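Local coordinates for protein HI0065 (Haemophilus influenzae, PDB 1HTW) that is required for forming the threonylcarbamoyl group on adenosine 37 of tRNAs that read codons beginning with adenine, and binds ATP and magnesium, at residues I81-L86 with L111-E116. Residues are numbered along the deposited sequence; the frame is centred on the assembly and turned at random.
Sequences IYHFDL and LIEWSE. With NA (sodium ion), chain F; MG (magnesium ion), chain D.
His-83 and Glu-113 meet over one face of two neighbouring parallel strands. His-83 NE2 donates to Glu-113 OE2 at 2.8 Å. The acceptor lies in the imidazole plane, but the donor meets the anti side of OE2, 32° out of the carboxylate plane. CG of His-83 is anti to its backbone N (chi1 178°), which brings NE2 within bonding distance of Glu-113. The Glu-113 chain runs extended beyond CG and carries the carboxylate out to the magnesium. Glu-113 OE1 binds the magnesium at 2.2 Å, so the two oxygens have separate tasks, and the histidine bond helps fix the rotation of the group. Asp-85 adds a second-shell link: its OD2 accepts at 2.6 Å from a water that is itself a magnesium ligand. Asp-85 OD2 and Glu-113 OE1 stay 4.1 Å apart, and the metal and its water probably ease their like charges. Asp-85 OD1 lies 3.5 Å from Trp-114 CD1, the carboxylate and indole planes nearly parallel, 10° apart, and accepts from Tyr-87 N.

On the other face, Phe-84 and Ile-112 run alongside each other, Phe-84 CD1 3.8 Å from Ile-112 CG1. Leu-86 CD1 packs on Ile-112 CG2. Backbone bonds join the strands, among them Phe-84 N to Leu-111 O at 2.7 Å. Ile-112 O, on the strand, and Ser-115 OG, just past its end, bind a sodium ion with Leu-38 O and Asn-39 OD1.

In this P-loop NTPase fold, Glu-113 ends a central parallel strand and shares the magnesium with Thr-47 of the P-loop; it also touches the bound ADP. Helix 46-56 covers the His-83 and Glu-113 face through Lys-46, Thr-50 and Met-53. In the sheet, strand 109-113 lies between strands 34-39 and 79-85, and antiparallel strand 71-76 flanks 79-85.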
# COMPACT_ATOMS: atom_id res chain seq x y z
N ILE A 81 -5.86 -8.61 2.73
CA ILE A 81 -5.03 -7.42 2.52
C ILE A 81 -4.11 -7.28 3.73
O ILE A 81 -4.64 -7.39 4.84
CB ILE A 81 -5.88 -6.18 2.29
CG1 ILE A 81 -6.73 -6.42 1.00
CG2 ILE A 81 -4.96 -4.96 2.02
CD1 ILE A 81 -7.89 -5.54 0.84
N TYR A 82 -2.85 -7.10 3.47
CA TYR A 82 -1.86 -7.06 4.55
C TYR A 82 -1.20 -5.67 4.61
O TYR A 82 -0.81 -5.17 3.59
CB TYR A 82 -0.78 -8.11 4.34
CG TYR A 82 -1.41 -9.50 4.44
CD1 TYR A 82 -1.67 -10.10 5.63
CD2 TYR A 82 -1.81 -10.10 3.23
CE1 TYR A 82 -2.28 -11.36 5.67
CE2 TYR A 82 -2.49 -11.32 3.29
CZ TYR A 82 -2.70 -11.93 4.49
OH TYR A 82 -3.29 -13.20 4.50
N HIS A 83 -1.32 -5.08 5.80
CA HIS A 83 -0.71 -3.72 5.98
C HIS A 83 0.55 -3.96 6.80
O HIS A 83 0.55 -4.56 7.89
CB HIS A 83 -1.71 -2.85 6.76
CG HIS A 83 -1.16 -1.47 7.05
ND1 HIS A 83 -1.65 -0.72 8.09
CD2 HIS A 83 -0.22 -0.75 6.41
CE1 HIS A 83 -1.00 0.45 8.12
NE2 HIS A 83 -0.16 0.49 7.09
N PHE A 84 1.68 -3.52 6.23
CA PHE A 84 2.97 -3.68 6.94
C PHE A 84 3.55 -2.32 7.31
O PHE A 84 3.41 -1.39 6.52
CB PHE A 84 3.98 -4.33 5.98
CG PHE A 84 3.71 -5.79 5.70
CD1 PHE A 84 2.82 -6.11 4.67
CD2 PHE A 84 4.48 -6.78 6.29
CE1 PHE A 84 2.59 -7.44 4.34
CE2 PHE A 84 4.22 -8.12 5.98
CZ PHE A 84 3.29 -8.42 5.02
N ASP A 85 4.05 -2.21 8.54
CA ASP A 85 4.90 -1.05 8.90
C ASP A 85 6.20 -1.67 9.44
O ASP A 85 6.15 -2.28 10.52
CB ASP A 85 4.31 -0.16 9.98
CG ASP A 85 5.31 1.05 10.16
OD1 ASP A 85 6.48 0.85 9.81
OD2 ASP A 85 4.86 2.11 10.56
N LEU A 86 7.24 -1.62 8.66
CA LEU A 86 8.47 -2.31 8.86
C LEU A 86 9.52 -1.48 9.63
O LEU A 86 10.67 -1.91 9.68
CB LEU A 86 9.12 -2.87 7.61
CG LEU A 86 8.30 -3.84 6.74
CD1 LEU A 86 9.09 -4.37 5.58
CD2 LEU A 86 7.74 -4.98 7.61
N LEU A 111 0.34 -3.76 1.53
CA LEU A 111 0.62 -2.27 1.51
C LEU A 111 1.70 -2.05 2.57
O LEU A 111 1.46 -2.43 3.73
CB LEU A 111 -0.68 -1.59 1.94
CG LEU A 111 -1.96 -1.99 1.15
CD1 LEU A 111 -3.21 -1.35 1.78
CD2 LEU A 111 -1.87 -1.47 -0.32
N ILE A 112 2.84 -1.58 2.13
CA ILE A 112 4.04 -1.64 2.93
C ILE A 112 4.64 -0.26 3.22
O ILE A 112 5.02 0.44 2.30
CB ILE A 112 5.07 -2.51 2.21
CG1 ILE A 112 4.42 -3.94 2.03
CG2 ILE A 112 6.38 -2.64 2.97
CD1 ILE A 112 5.38 -4.92 1.42
N GLU A 113 4.73 0.04 4.50
CA GLU A 113 5.43 1.26 4.96
C GLU A 113 6.81 0.86 5.41
O GLU A 113 7.05 -0.25 5.88
CB GLU A 113 4.66 1.94 6.10
CG GLU A 113 3.31 2.49 5.68
CD GLU A 113 2.51 3.18 6.72
OE1 GLU A 113 3.07 4.09 7.41
OE2 GLU A 113 1.30 2.92 6.83
N TRP A 114 7.83 1.69 5.09
CA TRP A 114 9.21 1.36 5.39
C TRP A 114 9.70 0.11 4.72
O TRP A 114 10.44 -0.73 5.26
CB TRP A 114 9.39 1.23 6.92
CG TRP A 114 9.49 2.57 7.59
CD1 TRP A 114 8.49 3.26 8.22
CD2 TRP A 114 10.67 3.38 7.71
NE1 TRP A 114 8.98 4.45 8.70
CE2 TRP A 114 10.31 4.53 8.40
CE3 TRP A 114 11.98 3.22 7.26
CZ2 TRP A 114 11.22 5.55 8.69
CZ3 TRP A 114 12.90 4.23 7.56
CH2 TRP A 114 12.51 5.38 8.26
N SER A 115 9.42 -0.01 3.40
CA SER A 115 9.84 -1.19 2.66
C SER A 115 11.34 -1.34 2.58
O SER A 115 11.81 -2.47 2.35
CB SER A 115 9.25 -1.09 1.24
OG SER A 115 9.59 0.18 0.69
N GLU A 116 12.10 -0.24 2.72
CA GLU A 116 13.55 -0.35 2.67
C GLU A 116 14.07 -1.37 3.70
O GLU A 116 15.12 -1.99 3.51
CB GLU A 116 14.26 0.97 3.01
CG GLU A 116 13.84 2.25 2.45
CD GLU A 116 12.74 2.98 3.18
OE1 GLU A 116 11.58 2.52 3.10
OE2 GLU A 116 13.01 4.03 3.80
NA NA F . 7.54 1.59 1.81
MG MG D . 2.24 5.26 9.04
O HOH W 1 6.20 4.56 10.49
O HOH W 2 2.68 3.49 10.40
O HOH W 3 4.17 6.02 9.49
O HOH W 4 1.44 6.18 10.86